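Local coordinates for protein phosphodiesterase (PDB 7CJ3) that binds retinal inside the helical bundle of its transmembrane domain, which belongs to the bacteriorhodopsin-like family, at residues B[129-134]-B[242-247]; B[170-175]-B[182-187]. All coordinates share one frame; numbering follows the deposited sequence.

Contact 1: residues B[129-134]-B[242-247]; sequences MRYAEW and LRRQGY. With RET (retinal), chain K.
R130 and R243 extend toward each other from helices 128-149 and 235-245, and their guanidinium groups come together obliquely, R130 NH2 lying 4.4 Å from R243 NH2. The carboxylate of E254 bridges the two, forming salt bridges with NH1 of both, OE2 to R130 and OE1 to R243. E240 takes NH2 of R243 in a further salt bridge, and these carboxylates of helices 235-245 and 250-277 probably offset the buried positive charges. Beside this cluster, the Y131 hydroxyl approaches the edge of the R244 guanidinium near its plane, with OH 4.2 Å from NH2. This is a van der Waals approach without a hydrogen bond; R244 probably hydrogen-bonds S173 OG through NH1 and G170 O through NH2. The R130-R243 and Y131-R244 side chains bridge a wide backbone gap, the CA atoms of R130 and R243 being 16.4 Å apart.

The apolar part centres on W134. Retinal C12 lies 3.6 Å above one face of its indole, toward the rim, and CG of R130 lies 3.4 Å above the opposite face, likewise offset. With chi1 of -71°, the indole's CG is anti to the carbonyl carbon, which carries the indole in between the polyene and the CG of R130. Y131 meets retinal differently: C16 sits at its ring edge, 4.0 Å from CE1.

Backbone bonds complete the account. Helix 235-245 ends in a Schellman motif, with G246 at a positive phi of 104° and Y247 N bonded to L242 O at 3.0 Å. An indole laid against the polyene, with a tyrosine at the ring-end methyl and buried arginine-carboxylate pairs alongside, fits the retinal pocket of a microbial-type rhodopsin, and Y131 and W134 both belong to that pocket here.

Contact 2: residues B[170-175]-B[182-187]; sequences GALSSI and FFVFAG. With RET (retinal), chain K.
S173 sits in the angle between V184 and F185, its CB 3.8 Å from V184 CG1 and its OG beside the edge of the phenyl ring. OG lies in the plane of that ring, 3.6 Å from F185 CD2. On the outer side of the contact, L172 adds a looser apolar touch, CD2 to V184 CG1 at 4.3 Å. F185 carries the contact on to retinal. Its CG is anti to the backbone N (chi1 -162°), and the ring thus extends to the cyclohexenyl end of the ligand, with CZ 3.4 Å from C3 and C4 above one face, offset toward the rim. G170, without a side chain, brings its helix backbone up to the same end, CA lying 3.5 Å from C2. The two segments face each other across a helical hairpin of the bacteriorhodopsin-like bundle: helix 153-173 ends, a short connection follows, and helix 178-207 returns, the CA atoms of S173 and V184 only 5.6 Å apart.

Behind these contacts, both serine hydroxyls turn back to the carbonyl of G170. OG of S173, held between the backbone N and carbonyl carbon at chi1 87°, donates to G170 O over 2.9 Å, tilted 32° from the carbonyl plane. S174 OG donates to the same oxygen from the opposite face of that plane. Farther out, R244 of helix 235-245, the outside partner of S173 OG and probably a further donor to G170 O, also packs against F185, while S174 rests on Y131 of helix 128-149.

Along the chain, helix 128-149 comes first and supplies 129-134; helix 153-173 follows it directly and ends in 170-175. The chain then turns back into helix 178-207, where 182-187 closes contact 2 after only six intervening residues. Contact 1 closes much later, at 242-247 near the end of helix 235-245, over a span of 107 mostly helical residues, so the short loop is nested within the long one. The contact centres lie 11 Å apart on the same side of the chain's centre. R244 joins them physically, and retinal touches both. Together they join these four helices beside the ligand, which 129-134, 170-175 and 182-187 touch.

Contact 1: residues B[129-134]-B[242-247]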
ATOM      1  N   MET B 129      16.998  11.981   6.206  1.00 22.24           N
ATOM      2  CA  MET B 129      16.689  10.536   6.008  1.00 22.96           C
ATOM      3  C   MET B 129      15.914  10.338   4.694  1.00 19.30           C
ATOM      4  O   MET B 129      16.302   9.449   3.920  1.00 17.62           O
ATOM      5  CB  MET B 129      15.908   9.961   7.194  1.00 25.94           C
ATOM      6  CG  MET B 129      15.657   8.468   7.089  1.00 29.33           C
ATOM      7  SD  MET B 129      17.132   7.434   7.176  1.00 33.87           S
ATOM      8  CE  MET B 129      17.213   7.297   8.962  1.00 37.02           C
ATOM      9  N   ARG B 130      14.905  11.164   4.413  1.00 17.79           N
ATOM     10  CA  ARG B 130      14.198  11.110   3.105  1.00 17.29           C
ATOM     11  C   ARG B 130      15.219  11.354   1.986  1.00 18.66           C
ATOM     12  O   ARG B 130      15.288  10.499   1.072  1.00 18.39           O
ATOM     13  CB  ARG B 130      13.013  12.063   3.015  1.00 15.58           C
ATOM     14  CG  ARG B 130      12.166  11.830   1.767  1.00 16.00           C
ATOM     15  CD  ARG B 130      10.775  12.458   1.864  1.00 15.89           C
ATOM     16  NE  ARG B 130      10.841  13.835   2.337  1.00 15.40           N
ATOM     17  CZ  ARG B 130       9.898  14.446   3.057  1.00 16.74           C
ATOM     18  NH1 ARG B 130       8.752  13.836   3.359  1.00 18.61           N
ATOM     19  NH2 ARG B 130      10.087  15.690   3.453  1.00 16.46           N
ATOM     20  N   TYR B 131      16.018  12.420   2.079  1.00 18.04           N
ATOM     21  CA  TYR B 131      17.077  12.721   1.079  1.00 18.69           C
ATOM     22  C   TYR B 131      18.039  11.521   0.965  1.00 17.71           C
ATOM     23  O   TYR B 131      18.323  11.106  -0.182  1.00 19.52           O
ATOM     24  CB  TYR B 131      17.776  14.046   1.411  1.00 19.82           C
ATOM     25  CG  TYR B 131      17.038  15.280   0.951  1.00 20.57           C
ATOM     26  CD1 TYR B 131      16.991  15.636  -0.406  1.00 20.93           C
ATOM     27  CD2 TYR B 131      16.410  16.123   1.858  1.00 20.97           C
ATOM     28  CE1 TYR B 131      16.323  16.769  -0.844  1.00 20.16           C
ATOM     29  CE2 TYR B 131      15.748  17.272   1.441  1.00 21.14           C
ATOM     30  CZ  TYR B 131      15.701  17.598   0.088  1.00 21.83           C
ATOM     31  OH  TYR B 131      15.051  18.737  -0.320  1.00 22.73           O
ATOM     32  N   ALA B 132      18.462  10.923   2.082  1.00 16.19           N
ATOM     33  CA  ALA B 132      19.328   9.719   2.095  1.00 16.42           C
ATOM     34  C   ALA B 132      18.692   8.558   1.337  1.00 16.49           C
ATOM     35  O   ALA B 132      19.345   7.974   0.482  1.00 17.40           O
ATOM     36  CB  ALA B 132      19.632   9.317   3.518  1.00 17.27           C
ATOM     37  N   GLU B 133      17.461   8.200   1.677  1.00 17.88           N
ATOM     38  CA  GLU B 133      16.647   7.210   0.921  1.00 19.06           C
ATOM     39  C   GLU B 133      16.669   7.506  -0.598  1.00 20.17           C
ATOM     40  O   GLU B 133      16.978   6.596  -1.407  1.00 17.42           O
ATOM     41  CB  GLU B 133      15.210   7.285   1.433  1.00 19.30           C
ATOM     42  CG  GLU B 133      14.283   6.335   0.706  1.00 21.57           C
ATOM     43  CD  GLU B 133      12.923   6.906   0.334  1.00 23.45           C
ATOM     44  OE1 GLU B 133      12.402   7.752   1.094  1.00 22.76           O
ATOM     45  OE2 GLU B 133      12.396   6.497  -0.725  1.00 26.24           O
ATOM     46  N   TRP B 134      16.307   8.743  -0.973  1.00 21.22           N
ATOM     47  CA  TRP B 134      16.250   9.210  -2.378  1.00 21.57           C
ATOM     48  C   TRP B 134      17.610   8.987  -3.065  1.00 23.69           C
ATOM     49  O   TRP B 134      17.617   8.445  -4.209  1.00 22.22           O
ATOM     50  CB  TRP B 134      15.764  10.667  -2.470  1.00 20.37           C
ATOM     51  CG  TRP B 134      14.305  10.863  -2.150  1.00 19.43           C
ATOM     52  CD1 TRP B 134      13.388   9.886  -1.844  1.00 19.80           C
ATOM     53  CD2 TRP B 134      13.585  12.115  -2.083  1.00 17.93           C
ATOM     54  NE1 TRP B 134      12.162  10.445  -1.593  1.00 19.79           N
ATOM     55  CE2 TRP B 134      12.249  11.809  -1.741  1.00 18.00           C
ATOM     56  CE3 TRP B 134      13.918  13.458  -2.304  1.00 17.44           C
ATOM     57  CZ2 TRP B 134      11.277  12.798  -1.585  1.00 15.80           C
ATOM     58  CZ3 TRP B 134      12.943  14.431  -2.189  1.00 15.77           C
ATOM     59  CH2 TRP B 134      11.651  14.098  -1.788  1.00 15.38           C
ATOM     60  N   LEU B 242       6.080  24.833  -4.150  1.00 37.26           N
ATOM     61  CA  LEU B 242       4.804  25.340  -3.579  1.00 34.30           C
ATOM     62  C   LEU B 242       4.921  25.570  -2.071  1.00 40.79           C
ATOM     63  O   LEU B 242       4.242  26.486  -1.565  1.00 41.22           O
ATOM     64  CB  LEU B 242       3.701  24.323  -3.861  1.00 36.55           C
ATOM     65  CG  LEU B 242       3.190  24.314  -5.302  1.00 40.05           C
ATOM     66  CD1 LEU B 242       2.306  23.103  -5.575  1.00 41.00           C
ATOM     67  CD2 LEU B 242       2.436  25.596  -5.598  1.00 42.59           C
ATOM     68  N   ARG B 243       5.698  24.743  -1.359  1.00 39.34           N
ATOM     69  CA  ARG B 243       5.817  24.865   0.112  1.00 35.52           C
ATOM     70  C   ARG B 243       6.792  26.006   0.448  1.00 36.85           C
ATOM     71  O   ARG B 243       6.460  26.849   1.322  1.00 33.43           O
ATOM     72  CB  ARG B 243       6.230  23.530   0.718  1.00 34.27           C
ATOM     73  CG  ARG B 243       6.225  23.561   2.240  1.00 34.06           C
ATOM     74  CD  ARG B 243       6.445  22.198   2.851  1.00 36.53           C
ATOM     75  NE  ARG B 243       7.562  21.446   2.297  1.00 36.90           N
ATOM     76  CZ  ARG B 243       7.705  20.122   2.347  1.00 35.21           C
ATOM     77  NH1 ARG B 243       6.800  19.353   2.925  1.00 30.61           N
ATOM     78  NH2 ARG B 243       8.768  19.574   1.781  1.00 36.65           N
ATOM     79  N   ARG B 244       7.936  26.059  -0.232  1.00 35.85           N
ATOM     80  CA  ARG B 244       8.971  27.092   0.013  1.00 37.37           C
ATOM     81  C   ARG B 244       8.403  28.503  -0.204  1.00 39.66           C
ATOM     82  O   ARG B 244       8.962  29.456   0.399  1.00 38.56           O
ATOM     83  CB  ARG B 244      10.181  26.863  -0.897  1.00 33.44           C
ATOM     84  CG  ARG B 244      11.257  25.997  -0.264  1.00 28.69           C
ATOM     85  CD  ARG B 244      12.512  25.829  -1.081  1.00 26.78           C
ATOM     86  NE  ARG B 244      12.977  24.468  -1.125  1.00 25.80           N
ATOM     87  CZ  ARG B 244      14.219  24.079  -1.442  1.00 28.55           C
ATOM     88  NH1 ARG B 244      15.158  24.960  -1.755  1.00 28.40           N
ATOM     89  NH2 ARG B 244      14.529  22.790  -1.422  1.00 30.13           N
ATOM     90  N   GLN B 245       7.381  28.642  -1.058  1.00 45.02           N
ATOM     91  CA  GLN B 245       6.794  29.954  -1.476  1.00 43.34           C
ATOM     92  C   GLN B 245       5.651  30.348  -0.530  1.00 42.03           C
ATOM     93  O   GLN B 245       5.318  31.519  -0.485  1.00 45.08           O
ATOM     94  CB  GLN B 245       6.292  29.874  -2.917  1.00 41.12           C
ATOM     95  CG  GLN B 245       7.366  29.531  -3.943  1.00 40.30           C
ATOM     96  CD  GLN B 245       8.353  30.646  -4.180  1.00 44.51           C
ATOM     97  OE1 GLN B 245       9.479  30.435  -4.619  1.00 45.42           O
ATOM     98  NE2 GLN B 245       7.937  31.874  -3.902  1.00 46.67           N
ATOM     99  N   GLY B 246       5.073  29.395   0.196  1.00 41.80           N
ATOM    100  CA  GLY B 246       4.068  29.663   1.235  1.00 44.59           C
ATOM    101  C   GLY B 246       2.662  29.335   0.794  1.00 45.92           C
ATOM    102  O   GLY B 246       1.749  29.729   1.518  1.00 45.91           O
ATOM    103  N   TYR B 247       2.503  28.577  -0.298  1.00 55.81           N
ATOM    104  CA  TYR B 247       1.206  28.278  -0.967  1.00 53.80           C
ATOM    105  C   TYR B 247       0.529  27.021  -0.394  1.00 47.88           C
ATOM    106  O   TYR B 247      -0.696  26.941  -0.503  1.00 43.34           O
ATOM    107  CB  TYR B 247       1.418  28.150  -2.475  1.00 61.78           C
ATOM    108  CG  TYR B 247       1.895  29.418  -3.142  1.00 74.95           C
ATOM    109  CD1 TYR B 247       1.389  30.662  -2.785  1.00 82.23           C
ATOM    110  CD2 TYR B 247       2.814  29.364  -4.182  1.00 76.40           C
ATOM    111  CE1 TYR B 247       1.812  31.822  -3.416  1.00 85.09           C
ATOM    112  CE2 TYR B 247       3.228  30.517  -4.844  1.00 81.16           C
ATOM    113  CZ  TYR B 247       2.736  31.750  -4.446  1.00 87.12           C
ATOM    114  OH  TYR B 247       3.158  32.894  -5.058  1.00 98.23           O
TER
HETATM  115  C1  RET K 401      14.119  18.035  -5.281  1.00 29.15           C
HETATM  116  C2  RET K 401      14.806  19.386  -5.076  1.00 29.76           C
HETATM  117  C3  RET K 401      14.296  20.459  -5.931  1.00 31.07           C
HETATM  118  C4  RET K 401      14.388  20.079  -7.393  1.00 31.92           C
HETATM  119  C5  RET K 401      14.145  18.627  -7.698  1.00 32.09           C
HETATM  120  C6  RET K 401      13.892  17.692  -6.751  1.00 30.22           C
HETATM  121  C7  RET K 401      13.451  16.354  -7.173  1.00 32.56           C
HETATM  122  C8  RET K 401      13.269  15.209  -6.403  1.00 39.48           C
HETATM  123  C9  RET K 401      13.066  13.871  -6.852  1.00 42.18           C
HETATM  124  C10 RET K 401      12.943  12.776  -5.961  1.00 42.36           C
HETATM  125  C11 RET K 401      12.563  11.458  -6.244  1.00 41.48           C
HETATM  126  C12 RET K 401      12.323  10.397  -5.378  1.00 38.01           C
HETATM  127  C13 RET K 401      11.993   9.072  -5.712  1.00 39.26           C
HETATM  128  C14 RET K 401      11.884   8.106  -4.729  1.00 43.06           C
HETATM  129  C15 RET K 401      12.068   6.669  -4.918  1.00 47.16           C
HETATM  130  C16 RET K 401      15.063  17.016  -4.619  1.00 27.63           C
HETATM  131  C17 RET K 401      12.787  18.056  -4.509  1.00 28.35           C
HETATM  132  C18 RET K 401      14.223  18.350  -9.185  1.00 32.07           C
HETATM  133  C19 RET K 401      12.952  13.555  -8.312  1.00 43.11           C
HETATM  134  C20 RET K 401      11.740   8.754  -7.154  1.00 38.26           C

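Contact 2: residues B[170-175]-B[182-187]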
ATOM      1  N   GLY B 170      19.021  19.879  -3.959  1.00 16.83           N
ATOM      2  CA  GLY B 170      17.730  20.134  -3.297  1.00 17.32           C
ATOM      3  C   GLY B 170      17.917  20.409  -1.821  1.00 18.15           C
ATOM      4  O   GLY B 170      17.428  21.446  -1.327  1.00 17.37           O
ATOM      5  N   ALA B 171      18.621  19.499  -1.128  1.00 19.40           N
ATOM      6  CA  ALA B 171      18.822  19.544   0.336  1.00 21.33           C
ATOM      7  C   ALA B 171      19.638  20.781   0.733  1.00 24.31           C
ATOM      8  O   ALA B 171      19.184  21.521   1.629  1.00 23.14           O
ATOM      9  CB  ALA B 171      19.486  18.273   0.792  1.00 21.35           C
ATOM     10  N   LEU B 172      20.805  20.980   0.094  1.00 26.72           N
ATOM     11  CA  LEU B 172      21.709  22.126   0.344  1.00 30.11           C
ATOM     12  C   LEU B 172      20.903  23.420   0.196  1.00 30.12           C
ATOM     13  O   LEU B 172      20.952  24.283   1.102  1.00 28.21           O
ATOM     14  CB  LEU B 172      22.866  22.030  -0.654  1.00 36.38           C
ATOM     15  CG  LEU B 172      23.833  23.216  -0.745  1.00 43.79           C
ATOM     16  CD1 LEU B 172      24.495  23.482   0.610  1.00 46.98           C
ATOM     17  CD2 LEU B 172      24.888  22.973  -1.827  1.00 41.10           C
ATOM     18  N   SER B 173      20.129  23.524  -0.882  1.00 31.24           N
ATOM     19  CA  SER B 173      19.444  24.774  -1.281  1.00 32.48           C
ATOM     20  C   SER B 173      18.510  25.235  -0.159  1.00 32.70           C
ATOM     21  O   SER B 173      18.253  26.452  -0.068  1.00 35.77           O
ATOM     22  CB  SER B 173      18.737  24.608  -2.599  1.00 32.85           C
ATOM     23  OG  SER B 173      17.433  24.092  -2.422  1.00 38.60           O
ATOM     24  N   SER B 174      18.040  24.305   0.676  1.00 33.70           N
ATOM     25  CA  SER B 174      17.023  24.565   1.725  1.00 33.51           C
ATOM     26  C   SER B 174      17.654  25.311   2.907  1.00 35.83           C
ATOM     27  O   SER B 174      16.871  25.822   3.746  1.00 31.54           O
ATOM     28  CB  SER B 174      16.367  23.287   2.170  1.00 33.57           C
ATOM     29  OG  SER B 174      16.052  22.480   1.058  1.00 39.08           O
ATOM     30  N   ILE B 175      18.995  25.373   2.978  1.00 36.05           N
ATOM     31  CA  ILE B 175      19.735  25.963   4.138  1.00 41.68           C
ATOM     32  C   ILE B 175      20.720  27.041   3.665  1.00 46.98           C
ATOM     33  O   ILE B 175      21.614  27.376   4.454  1.00 44.53           O
ATOM     34  CB  ILE B 175      20.455  24.868   4.952  1.00 39.74           C
ATOM     35  CG1 ILE B 175      21.445  24.046   4.108  1.00 45.56           C
ATOM     36  CG2 ILE B 175      19.438  23.989   5.651  1.00 43.29           C
ATOM     37  CD1 ILE B 175      22.806  23.776   4.745  1.00 43.82           C
ATOM     38  N   PHE B 182      18.226  30.161  -4.560  1.00 45.03           N
ATOM     39  CA  PHE B 182      17.581  30.265  -5.899  1.00 42.37           C
ATOM     40  C   PHE B 182      18.402  29.526  -6.963  1.00 39.06           C
ATOM     41  O   PHE B 182      17.825  28.753  -7.719  1.00 37.08           O
ATOM     42  CB  PHE B 182      17.396  31.729  -6.302  1.00 47.83           C
ATOM     43  CG  PHE B 182      16.645  31.940  -7.592  1.00 53.15           C
ATOM     44  CD1 PHE B 182      15.260  32.059  -7.593  1.00 61.60           C
ATOM     45  CD2 PHE B 182      17.316  32.024  -8.804  1.00 57.78           C
ATOM     46  CE1 PHE B 182      14.559  32.256  -8.779  1.00 61.47           C
ATOM     47  CE2 PHE B 182      16.617  32.204  -9.993  1.00 63.13           C
ATOM     48  CZ  PHE B 182      15.239  32.330  -9.976  1.00 64.38           C
ATOM     49  N   PHE B 183      19.712  29.764  -7.021  1.00 41.18           N
ATOM     50  CA  PHE B 183      20.597  29.270  -8.112  1.00 43.61           C
ATOM     51  C   PHE B 183      20.698  27.748  -8.027  1.00 42.63           C
ATOM     52  O   PHE B 183      20.520  27.078  -9.075  1.00 41.12           O
ATOM     53  CB  PHE B 183      21.960  29.980  -8.071  1.00 42.96           C
ATOM     54  N   VAL B 184      20.925  27.236  -6.814  1.00 46.19           N
ATOM     55  CA  VAL B 184      21.180  25.786  -6.549  1.00 42.01           C
ATOM     56  C   VAL B 184      19.889  24.998  -6.842  1.00 36.64           C
ATOM     57  O   VAL B 184      19.982  23.979  -7.557  1.00 29.45           O
ATOM     58  CB  VAL B 184      21.738  25.567  -5.124  1.00 44.40           C
ATOM     59  CG1 VAL B 184      21.881  24.099  -4.759  1.00 42.29           C
ATOM     60  CG2 VAL B 184      23.080  26.270  -4.945  1.00 44.63           C
ATOM     61  N   PHE B 185      18.727  25.496  -6.402  1.00 32.00           N
ATOM     62  CA  PHE B 185      17.401  24.899  -6.716  1.00 32.21           C
ATOM     63  C   PHE B 185      17.127  24.857  -8.232  1.00 33.80           C
ATOM     64  O   PHE B 185      16.763  23.791  -8.749  1.00 36.61           O
ATOM     65  CB  PHE B 185      16.288  25.667  -6.025  1.00 31.72           C
ATOM     66  CG  PHE B 185      15.002  24.887  -5.946  1.00 36.16           C
ATOM     67  CD1 PHE B 185      14.055  24.980  -6.954  1.00 38.56           C
ATOM     68  CD2 PHE B 185      14.745  24.043  -4.875  1.00 37.17           C
ATOM     69  CE1 PHE B 185      12.870  24.262  -6.885  1.00 37.84           C
ATOM     70  CE2 PHE B 185      13.556  23.334  -4.800  1.00 39.52           C
ATOM     71  CZ  PHE B 185      12.626  23.433  -5.813  1.00 39.97           C
ATOM     72  N   ALA B 186      17.335  25.982  -8.925  1.00 36.27           N
ATOM     73  CA  ALA B 186      17.135  26.161 -10.386  1.00 32.80           C
ATOM     74  C   ALA B 186      18.063  25.230 -11.170  1.00 32.67           C
ATOM     75  O   ALA B 186      17.586  24.640 -12.152  1.00 32.05           O
ATOM     76  CB  ALA B 186      17.364  27.605 -10.774  1.00 30.98           C
ATOM     77  N   GLY B 187      19.342  25.141 -10.777  1.00 31.23           N
ATOM     78  CA  GLY B 187      20.323  24.217 -11.382  1.00 31.48           C
ATOM     79  C   GLY B 187      19.912  22.770 -11.184  1.00 35.20           C
ATOM     80  O   GLY B 187      20.027  21.978 -12.149  1.00 35.78           O
TER
HETATM   81  C1  RET K 401      14.119  18.035  -5.281  1.00 29.15           C
HETATM   82  C2  RET K 401      14.806  19.386  -5.076  1.00 29.76           C
HETATM   83  C3  RET K 401      14.296  20.459  -5.931  1.00 31.07           C
HETATM   84  C4  RET K 401      14.388  20.079  -7.393  1.00 31.92           C
HETATM   85  C5  RET K 401      14.145  18.627  -7.698  1.00 32.09           C
HETATM   86  C6  RET K 401      13.892  17.692  -6.751  1.00 30.22           C
HETATM   87  C7  RET K 401      13.451  16.354  -7.173  1.00 32.56           C
HETATM   88  C8  RET K 401      13.269  15.209  -6.403  1.00 39.48           C
HETATM   89  C9  RET K 401      13.066  13.871  -6.852  1.00 42.18           C
HETATM   90  C10 RET K 401      12.943  12.776  -5.961  1.00 42.36           C
HETATM   91  C11 RET K 401      12.563  11.458  -6.244  1.00 41.48           C
HETATM   92  C12 RET K 401      12.323  10.397  -5.378  1.00 38.01           C
HETATM   93  C13 RET K 401      11.993   9.072  -5.712  1.00 39.26           C
HETATM   94  C14 RET K 401      11.884   8.106  -4.729  1.00 43.06           C
HETATM   95  C15 RET K 401      12.068   6.669  -4.918  1.00 47.16           C
HETATM   96  C16 RET K 401      15.063  17.016  -4.619  1.00 27.63           C
HETATM   97  C17 RET K 401      12.787  18.056  -4.509  1.00 28.35           C
HETATM   98  C18 RET K 401      14.223  18.350  -9.185  1.00 32.07           C
HETATM   99  C19 RET K 401      12.952  13.555  -8.312  1.00 43.11           C
HETATM  100  C20 RET K 401      11.740   8.754  -7.154  1.00 38.26           C